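Local coordinates for putative uncharacterized protein gbs1890 (Streptococcus agalactiae NEM316, PDB 4TKZ) that probably serves as the mannose-type EIIA component of a bacterial phosphotransferase system, passing on phosphoryl groups for sugar uptake, at residues L22-G25 with H26-Y29; D114-I117 with T118-E122. One frame throughout, in Å; residues are numbered along the deposited sequence. Where two conformers were deposited one is given.

Contact 1. Residues L22-G25 with H26-Y29; sequences LIAG and HQEY
The side-chain amide of Q27 turns back to the end of the helix that precedes it, NE2 donating a hydrogen bond to the backbone O of G25 at 3.3 Å. The N-H points fairly straight at the oxygen (159°), and the acceptor lies close to the plane of the amide. At the other end the geometry is less regular, for the nitrogen sits above the carbonyl plane of G25 and not on a lone pair. CG of Q27 lies beside its backbone N, and the bend at chi2 (-64°) brings the amide back toward the O of G25. NE2 also packs 3.6 Å from CB of A24; the O of A24 is equally near as that of G25, but poorly angled for a bond. G25 is the glycine that ends the helix, leaving helical geometry with a positive phi of 89°, and the chain runs on extended through H26 and Q27. The CB bond of H26 points away from 22-25, and its side chain touches E21 of helix 12-24. This surface turn belongs to a beta-alpha-beta crossover, carrying the chain from helix 12-24 into strand 30-35. Q27 packs on V100 of helix 93-102 and on L20 of its own helix, and R103, just beyond helix 93-102, binds the carbonyl oxygens of E28 and Y29.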
loop_
_atom_site.group_PDB
_atom_site.type_symbol
_atom_site.label_atom_id
_atom_site.label_comp_id
_atom_site.label_asym_id
_atom_site.label_seq_id
_atom_site.Cartn_x
_atom_site.Cartn_y
_atom_site.Cartn_z
ATOM N N LEU A 22 6.418 -11.808 6.446
ATOM C CA LEU A 22 7.747 -12.093 5.906
ATOM C C LEU A 22 8.828 -11.259 6.587
ATOM O O LEU A 22 9.919 -11.761 6.894
ATOM C CB LEU A 22 7.776 -11.850 4.392
ATOM C CG LEU A 22 9.145 -12.100 3.754
ATOM C CD1 LEU A 22 9.541 -13.550 3.959
ATOM C CD2 LEU A 22 9.156 -11.739 2.267
ATOM N N ILE A 23 8.528 -9.983 6.811
ATOM C CA ILE A 23 9.504 -9.066 7.392
ATOM C C ILE A 23 9.613 -9.275 8.902
ATOM O O ILE A 23 10.706 -9.483 9.421
ATOM C CB ILE A 23 9.175 -7.593 7.051
ATOM C CG1 ILE A 23 9.402 -7.322 5.562
ATOM C CG2 ILE A 23 10.025 -6.634 7.876
ATOM C CD1 ILE A 23 8.754 -6.033 5.077
ATOM N N ALA A 24 8.483 -9.257 9.599
ATOM C CA ALA A 24 8.500 -9.232 11.063
ATOM C C ALA A 24 7.945 -10.483 11.754
ATOM O O ALA A 24 8.078 -10.628 12.971
ATOM C CB ALA A 24 7.768 -8.000 11.564
ATOM N N GLY A 25 7.312 -11.377 10.998
ATOM C CA GLY A 25 6.722 -12.565 11.592
ATOM C C GLY A 25 5.299 -12.263 12.018
ATOM O O GLY A 25 4.798 -11.174 11.764
ATOM N N HIS A 26 4.650 -13.214 12.681
ATOM C CA HIS A 26 3.256 -13.032 13.072
ATOM C C HIS A 26 3.103 -12.050 14.233
ATOM O O HIS A 26 3.864 -12.094 15.198
ATOM C CB HIS A 26 2.626 -14.380 13.422
ATOM C CG HIS A 26 1.192 -14.283 13.837
ATOM N ND1 HIS A 26 0.794 -14.351 15.154
ATOM C CD2 HIS A 26 0.064 -14.120 13.109
ATOM C CE1 HIS A 26 -0.521 -14.234 15.220
ATOM N NE2 HIS A 26 -0.988 -14.090 13.993
ATOM N N GLN A 27 2.107 -11.168 14.143
ATOM C CA GLN A 27 1.923 -10.135 15.149
ATOM C C GLN A 27 0.618 -10.374 15.877
ATOM O O GLN A 27 -0.295 -10.971 15.306
ATOM C CB GLN A 27 1.895 -8.764 14.479
ATOM C CG GLN A 27 3.150 -8.452 13.678
ATOM C CD GLN A 27 4.382 -8.370 14.551
ATOM O OE1 GLN A 27 4.374 -7.725 15.604
ATOM N NE2 GLN A 27 5.451 -9.024 14.122
ATOM N N GLU A 28 0.532 -9.931 17.132
ATOM C CA GLU A 28 -0.730 -9.990 17.884
ATOM C C GLU A 28 -1.601 -8.792 17.547
ATOM O O GLU A 28 -1.086 -7.718 17.237
ATOM C CB GLU A 28 -0.468 -9.988 19.393
ATOM C CG GLU A 28 0.474 -11.079 19.874
ATOM C CD GLU A 28 1.306 -10.637 21.068
ATOM O OE1 GLU A 28 0.777 -9.883 21.919
ATOM O OE2 GLU A 28 2.490 -11.035 21.147
ATOM N N TYR A 29 -2.919 -8.969 17.626
ATOM C CA TYR A 29 -3.834 -7.847 17.481
ATOM C C TYR A 29 -3.660 -7.086 16.174
ATOM O O TYR A 29 -3.643 -5.855 16.153
ATOM C CB TYR A 29 -3.683 -6.911 18.671
ATOM C CG TYR A 29 -3.856 -7.642 19.977
ATOM C CD1 TYR A 29 -5.076 -8.208 20.304
ATOM C CD2 TYR A 29 -2.800 -7.787 20.870
ATOM C CE1 TYR A 29 -5.256 -8.884 21.483
ATOM C CE2 TYR A 29 -2.970 -8.467 22.062
ATOM C CZ TYR A 29 -4.209 -9.008 22.359
ATOM O OH TYR A 29 -4.406 -9.687 23.537
#

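Contact 2. Residues D114-I117 with T118-E122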
loop_
_atom_site.group_PDB
_atom_site.type_symbol
_atom_site.label_atom_id
_atom_site.label_comp_id
_atom_site.label_asym_id
_atom_site.label_seq_id
_atom_site.Cartn_x
_atom_site.Cartn_y
_atom_site.Cartn_z
ATOM N N ASP A 114 0.395 10.221 14.726
ATOM C CA ASP A 114 1.229 11.264 14.140
ATOM C C ASP A 114 2.551 10.702 13.609
ATOM O O ASP A 114 3.044 11.123 12.563
ATOM C CB ASP A 114 1.465 12.383 15.156
ATOM C CG ASP A 114 0.180 13.107 15.519
ATOM O OD1 ASP A 114 -0.697 13.237 14.641
ATOM O OD2 ASP A 114 0.034 13.531 16.686
ATOM N N LYS A 115 3.104 9.735 14.327
ATOM C CA LYS A 115 4.322 9.060 13.889
ATOM C C LYS A 115 4.034 8.178 12.676
ATOM O O LYS A 115 4.854 8.061 11.768
ATOM C CB LYS A 115 4.855 8.214 15.038
ATOM C CG LYS A 115 6.228 7.647 14.827
ATOM C CD LYS A 115 6.850 7.316 16.175
ATOM C CE LYS A 115 6.627 8.460 17.160
ATOM N NZ LYS A 115 7.085 8.124 18.536
ATOM N N VAL A 116 2.858 7.559 12.665
ATOM C CA VAL A 116 2.477 6.654 11.586
ATOM C C VAL A 116 2.288 7.428 10.284
ATOM O O VAL A 116 2.736 7.000 9.222
ATOM C CB VAL A 116 1.198 5.870 11.960
ATOM C CG1 VAL A 116 0.609 5.186 10.749
ATOM C CG2 VAL A 116 1.507 4.846 13.058
ATOM N N ILE A 117 1.640 8.581 10.383
ATOM C CA ILE A 117 1.414 9.459 9.240
ATOM C C ILE A 117 2.732 9.954 8.664
ATOM O O ILE A 117 2.957 9.941 7.443
ATOM C CB ILE A 117 0.598 10.694 9.665
ATOM C CG1 ILE A 117 -0.824 10.297 10.056
ATOM C CG2 ILE A 117 0.580 11.732 8.545
ATOM C CD1 ILE A 117 -1.584 9.639 8.945
ATOM N N THR A 118 3.594 10.414 9.558
ATOM C CA THR A 118 4.904 10.920 9.169
ATOM C C THR A 118 5.667 9.865 8.387
ATOM O O THR A 118 6.180 10.143 7.297
ATOM C CB THR A 118 5.716 11.331 10.408
ATOM O OG1 THR A 118 5.072 12.440 11.050
ATOM C CG2 THR A 118 7.145 11.707 10.020
ATOM N N SER A 119 5.734 8.652 8.934
ATOM C CA SER A 119 6.474 7.574 8.283
ATOM C C SER A 119 5.857 7.205 6.936
ATOM O O SER A 119 6.578 6.879 5.994
ATOM C CB SER A 119 6.564 6.345 9.195
ATOM O OG SER A 119 7.466 6.567 10.268
ATOM N N SER A 120 4.527 7.261 6.853
ATOM C CA SER A 120 3.812 6.933 5.622
ATOM C C SER A 120 4.256 7.850 4.494
ATOM O O SER A 120 4.532 7.406 3.371
ATOM C CB SER A 120 2.288 7.036 5.830
ATOM O OG SER A 120 1.879 6.241 6.920
ATOM N N HIS A 121 4.354 9.134 4.809
ATOM C CA HIS A 121 4.784 10.142 3.855
ATOM C C HIS A 121 6.271 10.002 3.538
ATOM O O HIS A 121 6.678 10.091 2.380
ATOM C CB HIS A 121 4.524 11.535 4.427
ATOM C CG HIS A 121 3.097 11.970 4.334
ATOM N ND1 HIS A 121 2.491 12.260 3.132
ATOM C CD2 HIS A 121 2.162 12.186 5.289
ATOM C CE1 HIS A 121 1.240 12.629 3.349
ATOM N NE2 HIS A 121 1.013 12.585 4.650
ATOM N N GLU A 122 7.077 9.791 4.572
ATOM C CA GLU A 122 8.517 9.690 4.393
ATOM C C GLU A 122 8.900 8.464 3.574
ATOM O O GLU A 122 9.997 8.398 3.016
ATOM C CB GLU A 122 9.225 9.678 5.755
ATOM C CG GLU A 122 9.122 11.001 6.499
ATOM C CD GLU A 122 9.781 10.971 7.858
ATOM O OE1 GLU A 122 9.712 9.924 8.532
ATOM O OE2 GLU A 122 10.364 12.004 8.255
#
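V116 and S120 meet on the buried side of helix 110-122, where the hydroxyl OG of S120 donates to the backbone O of V116 at only 2.6 Å. The same oxygen accepts the backbone N of S120 at 3.0 Å, and the two donors reach it from opposite faces of the carbonyl plane. The hydroxyl can fold back because OG stands beside its own backbone N (chi1 -54°), which lets a polar group be satisfied within the helix while the side chains of V116 and S120 both pack on M95 of helix 93-102. The side chain of K115 touches E98 and S102 of that same helix. One residue beyond V116 and S120, CG2 of I117 meets the edge of the H121 imidazole in the ring plane, 3.6 Å from CD2, the two side chains lying alongside each other and pointing the same way. This is the i to i+4 spacing of an alpha-helix, in which H121 N also binds I117 O (3.1 Å). The helix forms part of the dimer interface: ND1 of H121 is hydrogen-bonded to ND1 of H121 of the second subunit, the two rings nearly parallel, and I124 of that subunit packs on I117, S120 and H121. On the exposed side the contact thins to polar atoms. There T118 repeats the serine's arrangement more loosely, its OG1 donating to D114 O at 2.9 Å from the opposite face to its backbone N, while the CB bond of D114 points away from 118-122.

In the fold
Contact 1 and contact 2 do not touch: their centres are 20 Å apart and their nearest atoms about 12 Å. Helix 93-102 is their common neighbour, packing against side chains of both. Both also reach the second subunit, contact 1 through L22 and I23, which pack on its F35 and H9 respectively. In mannose-type EIIA relatives the phosphorylated histidine lies at the end of the first strand, here probably H9, and because I23 packs on H9 of the second subunit, contact 1 probably borders the partner's active site. A glycerol, probably from crystallisation, sits about 4 Å from the S119 side chain in contact 2.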